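Local coordinates for projannalysin (Methanocaldococcus jannaschii, PDB 4JIX), which is the inactive precursor of a small soluble zinc metallopeptidase, a minigluzincin, which probably cleaves peptide bonds once activated, at residues N8-D11 / I12-V16; N17-L20 / I21-I25; Y67-L70 / H71-H75. The protein carries 1 engineered substitution. All blocks are in the same frame, centred on the assembly; numbering follows the deposited sequence.

Contact 1. Residues N8-D11 / I12-V16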
# COMPACT_ATOMS: atom_id res chain seq x y z
N ASN A 8 -6.40 -23.25 1.70
CA ASN A 8 -6.97 -22.81 2.97
C ASN A 8 -6.20 -21.63 3.55
O ASN A 8 -4.98 -21.72 3.72
CB ASN A 8 -7.00 -23.96 3.98
CG ASN A 8 -8.36 -24.56 4.23
OD1 ASN A 8 -9.41 -23.92 4.10
ND2 ASN A 8 -8.37 -25.82 4.67
N LYS A 9 -6.91 -20.52 3.80
CA LYS A 9 -6.32 -19.31 4.36
C LYS A 9 -5.85 -19.60 5.79
O LYS A 9 -6.63 -20.14 6.60
CB LYS A 9 -7.31 -18.13 4.31
CG LYS A 9 -6.74 -16.86 3.68
CD LYS A 9 -7.83 -15.94 3.08
CE LYS A 9 -7.93 -14.57 3.74
NZ LYS A 9 -6.82 -13.65 3.35
N LYS A 10 -4.56 -19.35 6.05
CA LYS A 10 -3.94 -19.51 7.37
C LYS A 10 -4.58 -18.50 8.31
O LYS A 10 -4.80 -17.36 7.90
CB LYS A 10 -2.41 -19.30 7.29
CG LYS A 10 -1.65 -19.73 8.55
CD LYS A 10 -0.14 -19.52 8.44
CE LYS A 10 0.58 -20.69 7.82
NZ LYS A 10 1.97 -20.34 7.42
N ASP A 11 -4.93 -18.92 9.53
CA ASP A 11 -5.52 -18.03 10.53
C ASP A 11 -4.54 -16.91 10.85
O ASP A 11 -3.33 -17.17 10.96
CB ASP A 11 -5.91 -18.79 11.79
CG ASP A 11 -6.93 -18.07 12.65
OD1 ASP A 11 -6.54 -17.09 13.34
OD2 ASP A 11 -8.10 -18.51 12.67
N ILE A 12 -5.04 -15.68 10.97
CA ILE A 12 -4.23 -14.50 11.24
C ILE A 12 -3.36 -14.69 12.50
O ILE A 12 -2.19 -14.35 12.47
CB ILE A 12 -5.10 -13.20 11.31
CG1 ILE A 12 -4.25 -11.93 11.32
CG2 ILE A 12 -6.17 -13.24 12.41
CD1 ILE A 12 -3.52 -11.65 9.93
N LYS A 13 -3.91 -15.33 13.56
CA LYS A 13 -3.19 -15.60 14.81
C LYS A 13 -1.98 -16.52 14.56
O LYS A 13 -0.93 -16.31 15.16
CB LYS A 13 -4.12 -16.20 15.89
CG LYS A 13 -5.46 -15.47 16.08
CD LYS A 13 -5.35 -14.01 16.58
CE LYS A 13 -6.59 -13.21 16.26
NZ LYS A 13 -6.65 -11.94 17.03
N ASP A 14 -2.12 -17.50 13.64
CA ASP A 14 -1.04 -18.42 13.27
C ASP A 14 0.08 -17.68 12.53
O ASP A 14 1.26 -18.00 12.77
CB ASP A 14 -1.56 -19.59 12.42
CG ASP A 14 -2.53 -20.53 13.13
OD1 ASP A 14 -3.26 -21.26 12.42
OD2 ASP A 14 -2.51 -20.57 14.38
N ILE A 15 -0.26 -16.71 11.65
CA ILE A 15 0.73 -15.92 10.93
C ILE A 15 1.55 -15.11 11.95
O ILE A 15 2.78 -15.09 11.89
CB ILE A 15 0.10 -15.00 9.83
CG1 ILE A 15 -0.72 -15.82 8.78
CG2 ILE A 15 1.18 -14.14 9.16
CD1 ILE A 15 -1.61 -14.96 7.80
N VAL A 16 0.85 -14.44 12.90
CA VAL A 16 1.48 -13.64 13.96
C VAL A 16 2.42 -14.52 14.81
O VAL A 16 3.58 -14.15 14.98
CB VAL A 16 0.44 -12.89 14.84
CG1 VAL A 16 1.13 -12.13 15.99
CG2 VAL A 16 -0.39 -11.92 14.01
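The backbone oxygen of Asp11 takes two amides of the first helical turn: Ile15 N donates to Asp11 O at 3.2 Å, and Asp14 N adds a weak bond to Asp11 O at 3.0 Å with an angle of only 123°. With CG turned opposite its own N (chi1 -160°), the Asp11 side chain bends forward over the helix start, where its OD1 accepts from Lys13 N at 3.2 Å through the anti lone pair. This makes Asp11 the N-cap: a short acid suits a place where amide N-H groups lack a preceding turn, and the helix end would probably stabilise its negative charge. The CG of Lys13 also rests 3.4 Å from Asp11 OD1. Lys10 contributes its aliphatic stem, laid obliquely across the turn, with CG 3.9 Å from Asp14 CB and CD 3.8 Å from Ile15 CG1. A bend at chi3 (-87°) follows, and NZ forms salt bridges with Glu62 and Glu18. Beyond this polar cap, Ile12, Ile15 and Val16 pack on Ile69 of helix 62-78, while Ile12 and Val16 also meet strands 30-34 and 49-53.

Contact 2. Residues N17-L20 / I21-I25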
# COMPACT_ATOMS: atom_id res chain seq x y z
N ASN A 17 1.93 -15.68 15.30
CA ASN A 17 2.71 -16.56 16.18
C ASN A 17 3.97 -17.10 15.50
O ASN A 17 5.01 -17.17 16.15
CB ASN A 17 1.84 -17.71 16.73
CG ASN A 17 0.82 -17.21 17.73
OD1 ASN A 17 0.93 -16.11 18.27
ND2 ASN A 17 -0.21 -17.98 17.98
N GLU A 18 3.91 -17.42 14.20
CA GLU A 18 5.05 -17.91 13.42
C GLU A 18 6.16 -16.84 13.35
O GLU A 18 7.34 -17.18 13.45
CB GLU A 18 4.60 -18.31 12.01
CG GLU A 18 3.98 -19.70 11.96
CD GLU A 18 3.27 -20.10 10.67
OE1 GLU A 18 3.28 -19.30 9.70
OE2 GLU A 18 2.69 -21.21 10.64
N ILE A 19 5.78 -15.56 13.21
CA ILE A 19 6.73 -14.43 13.15
C ILE A 19 7.32 -14.18 14.55
O ILE A 19 8.54 -14.00 14.66
CB ILE A 19 6.08 -13.17 12.53
CG1 ILE A 19 5.76 -13.43 11.04
CG2 ILE A 19 6.97 -11.91 12.68
CD1 ILE A 19 4.64 -12.52 10.43
N LEU A 20 6.49 -14.20 15.61
CA LEU A 20 7.00 -14.06 16.98
C LEU A 20 8.03 -15.16 17.27
O LEU A 20 9.04 -14.88 17.90
CB LEU A 20 5.88 -14.10 18.02
CG LEU A 20 4.85 -12.97 18.00
CD1 LEU A 20 3.62 -13.36 18.82
CD2 LEU A 20 5.44 -11.63 18.55
N ILE A 21 7.79 -16.40 16.77
CA ILE A 21 8.73 -17.51 16.96
C ILE A 21 10.03 -17.25 16.17
O ILE A 21 11.10 -17.26 16.78
CB ILE A 21 8.11 -18.91 16.63
CG1 ILE A 21 7.06 -19.30 17.70
CG2 ILE A 21 9.21 -20.02 16.56
CD1 ILE A 21 6.04 -20.50 17.30
N SER A 22 9.93 -16.94 14.84
CA SER A 22 11.11 -16.71 13.98
C SER A 22 11.94 -15.51 14.45
O SER A 22 13.17 -15.56 14.38
CB SER A 22 10.71 -16.55 12.51
OG SER A 22 10.02 -15.33 12.30
N LEU A 23 11.29 -14.46 14.99
CA LEU A 23 11.99 -13.28 15.52
C LEU A 23 12.46 -13.48 16.95
O LEU A 23 13.16 -12.61 17.48
CB LEU A 23 11.11 -12.03 15.45
CG LEU A 23 10.97 -11.35 14.08
CD1 LEU A 23 9.96 -10.21 14.16
CD2 LEU A 23 12.32 -10.82 13.55
N ASN A 24 12.10 -14.61 17.60
CA ASN A 24 12.45 -14.95 18.99
C ASN A 24 11.92 -13.88 19.99
O ASN A 24 12.65 -13.40 20.86
CB ASN A 24 13.96 -15.18 19.16
CG ASN A 24 14.35 -15.88 20.44
OD1 ASN A 24 13.70 -16.84 20.89
ND2 ASN A 24 15.42 -15.43 21.07
N ILE A 25 10.65 -13.48 19.82
CA ILE A 25 9.99 -12.53 20.72
C ILE A 25 9.13 -13.34 21.72
O ILE A 25 8.18 -14.02 21.31
CB ILE A 25 9.12 -11.48 19.93
CG1 ILE A 25 9.98 -10.57 18.99
CG2 ILE A 25 8.25 -10.63 20.89
CD1 ILE A 25 9.15 -9.80 17.88
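Asn17 O accepts from Ile21 N at 3.0 Å, beginning the last turns of helix 12-22, and the CG1 of Ile21 leans on the same oxygen. Glu18 O receives Ser22 N at 2.9 Å. Next comes Ile19: Ile19 O takes Leu23 N at 2.8 Å, and Ile19 CG2 meets Leu23 CD1 at 3.7 Å, the two side chains running side by side toward the interior. Ser22 OG also sits 3.1 Å from Ile19 O, with OG between the backbone N and the carbonyl carbon (chi1 70°), and hydrogen-bonds with Tyr94. Leu20 O accepts the capping bond: Ile25 N reaches over Asn24 to Leu20 O at 2.9 Å, a nearly straight bond of 166°. This is the 6→1 bond of a Schellman motif, and Asn24 N to Ile21 O, at 2.9 Å, is the inner one. Asn24, with phi at +59°, turns the chain; asparagine enters this left-handed conformation more readily than most residues. Leu20 CD2 and Ile25 CG2 touch at 3.8 Å, their side chains crossing at about a right angle, the hydrophobic contact between residues on either side of the cap that commonly accompanies the motif. The Leu20 carbonyl thus keeps a partner as the chain leaves helical conformation at Asn24, and an apolar contact packs beside the turn.

Contact 3. Residues Y67-L70 / H71-H75. With ZN (zinc ion), chain C.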
# COMPACT_ATOMS: atom_id res chain seq x y z
N TYR A 67 4.43 -10.10 5.51
CA TYR A 67 5.36 -8.97 5.34
C TYR A 67 4.97 -7.78 6.22
O TYR A 67 5.85 -7.14 6.81
CB TYR A 67 5.40 -8.52 3.86
CG TYR A 67 6.47 -7.47 3.60
CD1 TYR A 67 7.78 -7.84 3.30
CD2 TYR A 67 6.18 -6.11 3.71
CE1 TYR A 67 8.78 -6.88 3.11
CE2 TYR A 67 7.17 -5.14 3.51
CZ TYR A 67 8.46 -5.53 3.20
OH TYR A 67 9.45 -4.59 3.01
N ILE A 68 3.66 -7.45 6.27
CA ILE A 68 3.09 -6.33 7.03
C ILE A 68 3.32 -6.57 8.53
O ILE A 68 3.79 -5.66 9.22
CB ILE A 68 1.57 -6.19 6.67
CG1 ILE A 68 1.37 -5.59 5.26
CG2 ILE A 68 0.81 -5.38 7.73
CD1 ILE A 68 -0.11 -5.86 4.68
N ILE A 69 2.97 -7.77 9.03
CA ILE A 69 3.13 -8.14 10.44
C ILE A 69 4.61 -8.17 10.79
O ILE A 69 4.98 -7.68 11.87
CB ILE A 69 2.42 -9.49 10.76
CG1 ILE A 69 0.88 -9.37 10.58
CG2 ILE A 69 2.76 -9.98 12.18
CD1 ILE A 69 0.15 -10.73 10.37
N LEU A 70 5.47 -8.74 9.91
CA LEU A 70 6.92 -8.78 10.09
C LEU A 70 7.47 -7.37 10.28
O LEU A 70 8.29 -7.17 11.17
CB LEU A 70 7.62 -9.45 8.88
CG LEU A 70 9.15 -9.57 8.92
CD1 LEU A 70 9.64 -10.54 10.04
CD2 LEU A 70 9.71 -10.01 7.56
N HIS A 71 7.01 -6.41 9.47
CA HIS A 71 7.45 -5.01 9.61
C HIS A 71 7.19 -4.49 11.04
O HIS A 71 8.10 -3.97 11.68
CB HIS A 71 6.75 -4.09 8.58
CG HIS A 71 7.24 -2.66 8.64
ND1 HIS A 71 8.20 -2.19 7.77
CD2 HIS A 71 6.91 -1.67 9.51
CE1 HIS A 71 8.40 -0.92 8.10
NE2 HIS A 71 7.67 -0.57 9.17
N GLU A 72 5.95 -4.63 11.53
CA GLU A 72 5.60 -4.13 12.87
C GLU A 72 6.38 -4.81 13.99
O GLU A 72 6.72 -4.17 14.99
CB GLU A 72 4.11 -4.33 13.16
CG GLU A 72 3.18 -3.84 12.06
CD GLU A 72 3.30 -2.38 11.73
OE1 GLU A 72 3.83 -1.61 12.56
OE2 GLU A 72 2.91 -2.01 10.60
N LEU A 73 6.57 -6.13 13.86
CA LEU A 73 7.19 -6.91 14.91
C LEU A 73 8.70 -6.74 14.92
O LEU A 73 9.28 -6.87 16.00
CB LEU A 73 6.73 -8.38 14.87
CG LEU A 73 5.22 -8.59 15.20
CD1 LEU A 73 4.87 -10.07 15.23
CD2 LEU A 73 4.82 -7.94 16.55
N ILE A 74 9.33 -6.36 13.79
CA ILE A 74 10.77 -6.03 13.79
C ILE A 74 10.96 -4.78 14.68
O ILE A 74 11.83 -4.80 15.55
CB ILE A 74 11.37 -5.85 12.36
CG1 ILE A 74 11.47 -7.22 11.65
CG2 ILE A 74 12.77 -5.16 12.43
CD1 ILE A 74 11.72 -7.10 10.15
N HIS A 75 10.08 -3.75 14.53
CA HIS A 75 10.11 -2.55 15.38
C HIS A 75 10.05 -2.95 16.86
O HIS A 75 10.82 -2.44 17.66
CB HIS A 75 8.93 -1.61 15.06
CG HIS A 75 9.08 -0.81 13.81
ND1 HIS A 75 10.12 0.09 13.65
CD2 HIS A 75 8.28 -0.76 12.72
CE1 HIS A 75 9.93 0.65 12.46
NE2 HIS A 75 8.84 0.16 11.87
ZN ZN C . 7.86 1.18 10.27
O HOH W 1 9.39 -3.92 6.10
O HOH W 2 6.82 2.27 8.69
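Successive i to i+4 backbone bonds join Tyr67-Leu70 to His71-His75, from His71 N on Tyr67 O at 3.0 Å to Ile74 N on Leu70 O at 2.9 Å, with a weaker link from Glu72 N to Ile68 O. On one flank Ile69 CG2 and Leu73 CD1 meet at 3.7 Å, their branches parallel and facing helix 12-22. On another, Leu70 CG rests against Ile74 CD1 at 3.8 Å, beside Leu91 of helix 85-91. Replacing Leu70 by an alanine would probably open a gap beside Ile74 and leave its CD1 freer to turn. A third flank carries the metal site. His71 swings CG opposite its backbone N (chi1 -177°) and binds zinc through NE2 at 2.1 Å; one turn on, His75 NE2 binds it at the same distance, and His83 and a water are further ligands. A second water lies in the plane of the His71 ring, accepting from ND1 at 2.7 Å and reaching Tyr67 OH weakly, while that hydroxyl bonds Glu104. The sequence His71-Glu72-x-x-His75 fits the HExxH motif of zinc peptidases, whose glutamate, as in related gluzincins, probably serves as general base. The water on ND1 probably helps fix the His71 ring with its NE2 directed at zinc.

From the N terminus, contact 1 launches helix 12-22, contact 2 covers its C-terminal cap, and contact 3 lies in the middle of helix 62-78. Each joins consecutive residues, so none closes a long loop; the three follow in series, without nesting or crossing. Contacts 1 and 2 share a helix, and one charge pair links them: Lys10, just before the helix, pairs with Glu18 two turns along. Both then pack against contact 3, where helix 12-22 rests on Ile69 and Leu73; contact 2 adds Ile19 on Ile69, and Leu20, Leu23 and Ile25 on Leu73. The capped N-terminal helix therefore lies over one flank of the zinc-binding helix, and residues 71-75 carry the metal on a different one.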